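Local coordinates for ankyrin repeat domain-containing protein EMB506, chloroplastic (Arabidopsis thaliana, PDB 6JD6) that takes part in the initial differentiation of proplastids during embryo development and is required for correct cotyledon, true leaf and cauline leaf margin development, at residues K156-I161 with V188-T193; A180-A185 with L196-N201. All blocks are in the same frame, centred on the assembly; numbering follows the deposited sequence.

Contact 1: K156-I161 with V188-T193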
loop_
_atom_site.group_PDB
_atom_site.type_symbol
_atom_site.label_atom_id
_atom_site.label_comp_id
_atom_site.label_asym_id
_atom_site.label_seq_id
_atom_site.Cartn_x
_atom_site.Cartn_y
_atom_site.Cartn_z
ATOM N N LYS A 156 1.451 5.034 2.264
ATOM C CA LYS A 156 1.528 6.344 2.919
ATOM C C LYS A 156 2.414 6.307 4.173
ATOM O O LYS A 156 2.056 6.823 5.233
ATOM C CB LYS A 156 0.123 6.880 3.231
ATOM C CG LYS A 156 0.059 8.389 3.480
ATOM C CD LYS A 156 -1.381 8.867 3.583
ATOM C CE LYS A 156 -1.460 10.337 3.961
ATOM N NZ LYS A 156 -0.922 10.579 5.324
ATOM N N LYS A 157 3.575 5.679 4.035
ATOM C CA LYS A 157 4.563 5.601 5.106
ATOM C C LYS A 157 5.575 6.729 4.936
ATOM O O LYS A 157 6.684 6.516 4.441
ATOM C CB LYS A 157 5.271 4.245 5.052
ATOM C CG LYS A 157 4.774 3.227 6.069
ATOM C CD LYS A 157 3.366 2.717 5.815
ATOM C CE LYS A 157 2.851 2.022 7.080
ATOM N NZ LYS A 157 1.835 0.945 6.863
ATOM N N GLU A 158 5.197 7.929 5.362
ATOM C CA GLU A 158 5.913 9.135 4.950
ATOM C C GLU A 158 7.350 9.273 5.467
ATOM O O GLU A 158 8.203 9.822 4.776
ATOM C CB GLU A 158 5.067 10.387 5.221
ATOM C CG GLU A 158 3.781 10.409 4.389
ATOM C CD GLU A 158 3.091 11.762 4.371
ATOM O OE1 GLU A 158 2.886 12.307 3.267
ATOM O OE2 GLU A 158 2.748 12.278 5.457
ATOM N N ALA A 159 7.627 8.758 6.658
ATOM C CA ALA A 159 8.989 8.790 7.193
ATOM C C ALA A 159 9.911 7.844 6.421
ATOM O O ALA A 159 11.096 8.128 6.237
ATOM C CB ALA A 159 8.994 8.448 8.674
ATOM N N VAL A 160 9.362 6.717 5.982
ATOM C CA VAL A 160 10.098 5.765 5.159
ATOM C C VAL A 160 10.320 6.346 3.761
ATOM O O VAL A 160 11.409 6.232 3.193
ATOM C CB VAL A 160 9.345 4.419 5.061
ATOM C CG1 VAL A 160 9.990 3.509 4.030
ATOM C CG2 VAL A 160 9.303 3.740 6.427
ATOM N N ILE A 161 9.281 6.982 3.223
ATOM C CA ILE A 161 9.362 7.648 1.927
ATOM C C ILE A 161 10.519 8.644 1.869
ATOM O O ILE A 161 11.368 8.567 0.981
ATOM C CB ILE A 161 8.045 8.373 1.594
ATOM C CG1 ILE A 161 6.934 7.349 1.354
ATOM C CG2 ILE A 161 8.224 9.285 0.381
ATOM C CD1 ILE A 161 5.531 7.910 1.508
ATOM N N VAL A 188 -3.248 8.602 -2.562
ATOM C CA VAL A 188 -3.419 8.389 -1.123
ATOM C C VAL A 188 -3.522 9.709 -0.364
ATOM O O VAL A 188 -3.570 9.726 0.865
ATOM C CB VAL A 188 -2.306 7.486 -0.517
ATOM C CG1 VAL A 188 -2.225 6.166 -1.277
ATOM C CG2 VAL A 188 -0.955 8.193 -0.533
ATOM N N GLY A 189 -3.559 10.812 -1.106
ATOM C CA GLY A 189 -3.706 12.135 -0.519
ATOM C C GLY A 189 -2.580 12.563 0.410
ATOM O O GLY A 189 -2.817 13.250 1.406
ATOM N N ALA A 190 -1.354 12.164 0.091
ATOM C CA ALA A 190 -0.200 12.519 0.915
ATOM C C ALA A 190 0.401 13.856 0.489
ATOM O O ALA A 190 1.381 13.894 -0.257
ATOM C CB ALA A 190 0.852 11.417 0.856
ATOM N N LEU A 191 -0.188 14.946 0.972
ATOM C CA LEU A 191 0.231 16.293 0.595
ATOM C C LEU A 191 1.718 16.577 0.857
ATOM O O LEU A 191 2.387 17.202 0.034
ATOM C CB LEU A 191 -0.643 17.341 1.299
ATOM C CG LEU A 191 -0.322 18.821 1.060
ATOM C CD1 LEU A 191 -0.445 19.185 -0.414
ATOM C CD2 LEU A 191 -1.222 19.713 1.906
ATOM N N GLN A 192 2.232 16.121 1.994
ATOM C CA GLN A 192 3.627 16.391 2.336
ATOM C C GLN A 192 4.579 15.623 1.427
ATOM O O GLN A 192 5.648 16.117 1.079
ATOM C CB GLN A 192 3.910 16.074 3.809
ATOM C CG GLN A 192 3.144 16.960 4.780
ATOM C CD GLN A 192 3.382 18.442 4.534
ATOM O OE1 GLN A 192 2.449 19.190 4.237
ATOM N NE2 GLN A 192 4.635 18.872 4.663
ATOM N N THR A 193 4.181 14.416 1.042
ATOM C CA THR A 193 4.954 13.617 0.097
ATOM C C THR A 193 4.948 14.261 -1.290
ATOM O O THR A 193 5.970 14.287 -1.979
ATOM C CB THR A 193 4.418 12.174 0.025
ATOM O OG1 THR A 193 4.568 11.558 1.310
ATOM C CG2 THR A 193 5.179 11.355 -1.012
HETATM O O HOH W 1 0.976 14.474 4.100
HETATM O O HOH W 2 7.284 11.890 2.791
#
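The carboxylate of E158 reaches across to the start of helix 191-199, where its OE1 accepts a hydrogen bond of 2.7 Å from T193 OG1. The hydroxyl meets OE1 on the anti side, 22° out of the carboxylate plane. T193 N adds a second, weak bond to the same oxygen, 3.3 Å from E158 OE1 and bent to 131°. Water 1 donates to OE1 as well and accepts from Q192 N, so three donors gather on one carboxylate oxygen. E158 OE1 also lies 3.3 Å from A190 CB. The carboxylate thus lies near the N-terminal turn of helix 191-199, which may help stabilise its negative charge. Water 2 forms a further bridge, donating to both E158 O and T193 OG1. Beyond CG the E158 chain runs extended, which carries the carboxylate to the start of helix 191-199. Deeper in the contact, I161 CG2 packs on T193 CG2 at 3.9 Å, the two side chains lying roughly perpendicular. At the turns, the K156 chain runs alongside V188, pointing the other way, and K156 CD comes within 3.6 Å of V188 O. Both turns share one design: K156 and G189, each with positive phi, close Schellman motifs, and K157 and A190 are the N-caps that follow. The contact therefore joins equivalent turn and helix-start regions of ankyrin repeats 2 and 3. I161 continues inward onto L149, A152 and I153 of helix 148-154, while L191, pointing away from 156-161, rests on I226 and I229 of helix 224-232.

Contact 2: A180-A185 with L196-N201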
loop_
_atom_site.group_PDB
_atom_site.type_symbol
_atom_site.label_atom_id
_atom_site.label_comp_id
_atom_site.label_asym_id
_atom_site.label_seq_id
_atom_site.Cartn_x
_atom_site.Cartn_y
_atom_site.Cartn_z
ATOM N N ALA A 180 3.784 6.551 -11.661
ATOM C CA ALA A 180 4.978 7.062 -11.001
ATOM C C ALA A 180 4.683 7.308 -9.522
ATOM O O ALA A 180 3.521 7.320 -9.122
ATOM C CB ALA A 180 5.428 8.363 -11.688
ATOM N N PRO A 181 5.731 7.496 -8.699
ATOM C CA PRO A 181 5.510 7.861 -7.294
ATOM C C PRO A 181 4.545 9.042 -7.092
ATOM O O PRO A 181 3.753 9.016 -6.150
ATOM C CB PRO A 181 6.918 8.229 -6.816
ATOM C CG PRO A 181 7.794 7.311 -7.598
ATOM C CD PRO A 181 7.155 7.217 -8.968
ATOM N N ILE A 182 4.598 10.050 -7.958
ATOM C CA ILE A 182 3.701 11.197 -7.820
ATOM C C ILE A 182 2.221 10.808 -8.011
ATOM O O ILE A 182 1.348 11.356 -7.337
ATOM C CB ILE A 182 4.110 12.381 -8.743
ATOM C CG1 ILE A 182 3.212 13.600 -8.511
ATOM C CG2 ILE A 182 4.076 11.977 -10.200
ATOM C CD1 ILE A 182 3.335 14.200 -7.138
ATOM N N HIS A 183 1.944 9.859 -8.907
ATOM C CA HIS A 183 0.580 9.346 -9.095
ATOM C C HIS A 183 0.033 8.783 -7.777
ATOM O O HIS A 183 -1.070 9.118 -7.342
ATOM C CB HIS A 183 0.554 8.218 -10.137
ATOM C CG HIS A 183 0.552 8.680 -11.564
ATOM N ND1 HIS A 183 1.567 8.369 -12.445
ATOM C CD2 HIS A 183 -0.362 9.382 -12.276
ATOM C CE1 HIS A 183 1.291 8.881 -13.631
ATOM N NE2 HIS A 183 0.128 9.503 -13.556
ATOM N N TYR A 184 0.814 7.916 -7.146
ATOM C CA TYR A 184 0.368 7.254 -5.924
ATOM C C TYR A 184 0.298 8.198 -4.726
ATOM O O TYR A 184 -0.565 8.047 -3.866
ATOM C CB TYR A 184 1.257 6.047 -5.606
ATOM C CG TYR A 184 1.124 4.907 -6.591
ATOM C CD1 TYR A 184 -0.084 4.246 -6.758
ATOM C CD2 TYR A 184 2.215 4.473 -7.334
ATOM C CE1 TYR A 184 -0.205 3.193 -7.652
ATOM C CE2 TYR A 184 2.103 3.427 -8.230
ATOM C CZ TYR A 184 0.891 2.792 -8.384
ATOM O OH TYR A 184 0.781 1.744 -9.274
ATOM N N ALA A 185 1.210 9.163 -4.661
ATOM C CA ALA A 185 1.202 10.134 -3.571
ATOM C C ALA A 185 -0.074 10.964 -3.630
ATOM O O ALA A 185 -0.662 11.312 -2.604
ATOM C CB ALA A 185 2.431 11.033 -3.643
ATOM N N LEU A 196 7.295 17.099 -1.176
ATOM C CA LEU A 196 8.653 16.576 -1.149
ATOM C C LEU A 196 9.112 16.122 -2.537
ATOM O O LEU A 196 10.265 16.334 -2.913
ATOM C CB LEU A 196 8.765 15.426 -0.146
ATOM C CG LEU A 196 10.160 14.835 0.057
ATOM C CD1 LEU A 196 11.168 15.927 0.397
ATOM C CD2 LEU A 196 10.126 13.784 1.150
ATOM N N LEU A 197 8.209 15.495 -3.292
ATOM C CA LEU A 197 8.533 15.033 -4.641
ATOM C C LEU A 197 8.833 16.198 -5.589
ATOM O O LEU A 197 9.652 16.065 -6.501
ATOM C CB LEU A 197 7.421 14.142 -5.208
ATOM C CG LEU A 197 7.287 12.742 -4.589
ATOM C CD1 LEU A 197 6.032 12.030 -5.089
ATOM C CD2 LEU A 197 8.523 11.891 -4.863
ATOM N N PHE A 198 8.175 17.335 -5.373
ATOM C CA PHE A 198 8.463 18.539 -6.150
ATOM C C PHE A 198 9.924 18.932 -5.990
ATOM O O PHE A 198 10.556 19.409 -6.930
ATOM C CB PHE A 198 7.582 19.709 -5.707
ATOM C CG PHE A 198 6.134 19.554 -6.061
ATOM C CD1 PHE A 198 5.733 18.650 -7.032
ATOM C CD2 PHE A 198 5.168 20.321 -5.426
ATOM C CE1 PHE A 198 4.399 18.514 -7.361
ATOM C CE2 PHE A 198 3.831 20.188 -5.751
ATOM C CZ PHE A 198 3.446 19.284 -6.719
ATOM N N LYS A 199 10.456 18.732 -4.789
ATOM C CA LYS A 199 11.835 19.112 -4.495
ATOM C C LYS A 199 12.840 18.214 -5.212
ATOM O O LYS A 199 13.998 18.583 -5.388
ATOM C CB LYS A 199 12.081 19.119 -2.984
ATOM C CG LYS A 199 11.263 20.177 -2.260
ATOM C CD LYS A 199 11.641 20.295 -0.797
ATOM C CE LYS A 199 10.948 21.493 -0.158
ATOM N NZ LYS A 199 11.517 21.830 1.180
ATOM N N TYR A 200 12.385 17.041 -5.637
ATOM C CA TYR A 200 13.216 16.142 -6.428
ATOM C C TYR A 200 12.934 16.314 -7.916
ATOM O O TYR A 200 13.384 15.521 -8.743
ATOM C CB TYR A 200 13.017 14.692 -5.981
ATOM C CG TYR A 200 13.669 14.415 -4.646
ATOM C CD1 TYR A 200 14.986 13.978 -4.575
ATOM C CD2 TYR A 200 12.981 14.622 -3.458
ATOM C CE1 TYR A 200 15.595 13.737 -3.357
ATOM C CE2 TYR A 200 13.583 14.385 -2.235
ATOM C CZ TYR A 200 14.889 13.943 -2.193
ATOM O OH TYR A 200 15.495 13.704 -0.981
ATOM N N ASN A 201 12.191 17.367 -8.237
ATOM C CA ASN A 201 11.903 17.743 -9.618
ATOM C C ASN A 201 11.278 16.632 -10.454
ATOM O O ASN A 201 11.661 16.420 -11.601
ATOM C CB ASN A 201 13.159 18.289 -10.304
ATOM C CG ASN A 201 13.668 19.558 -9.652
ATOM O OD1 ASN A 201 13.045 20.615 -9.757
ATOM N ND2 ASN A 201 14.808 19.463 -8.974
#
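With CG1 of I182 swung opposite its backbone N (chi1 -176°) and chi2 turned to 65°, the CD1 methyl of I182 extends toward helix 191-199, where it meets L197 CD1 at 4.0 Å. L197 sends its CG away from its own carbonyl carbon (chi1 -72°) and continues extended through chi2, which drives CD1 into the surface of helix 181-187. There L197 CD1 lies 3.7 Å from I182 CA, 4.3 Å from P181 CB and 4.0 Å from A185 CB. One leucine methyl thus rests against P181, I182 and A185 of the facing helix, and the I182 CA and L197 CA atoms are 6.9 Å apart. F198 adds a looser contact, its CE1 lying 4.4 Å from I182 CD1, which approaches the ring obliquely. At the start of helix 181-187, A180 N donates a nearly straight hydrogen bond to H183 ND1 in the ring plane, and H183 NE2 is hydrogen-bonded to W212 O, linking this repeat to the next. The buried, wholly apolar interface between the two antiparallel helices of ANK 3 is the intra-repeat core of the helix-turn-helix unit characteristic of ankyrin repeats.

In the fold
From the N terminus, the chain enters contact 1 at 156-161, in the turn and first residues of helix 158-166, then passes through 180-185, the first side of contact 2. It returns to contact 1 at 188-193, closing a loop of 26 residues, and shortly afterwards 196-201 closes contact 2 over just ten. The two loops therefore cross. Contact 1 joins repeat to repeat, whereas contact 2 pairs the helices within ANK 3; helix 191-199 serves both, with its beginning in one and its end in the other. The contacts also touch directly: A190 N probably hydrogen-bonds to A185 O at 2.9 Å, and T193 CG2 packs on A185 CB.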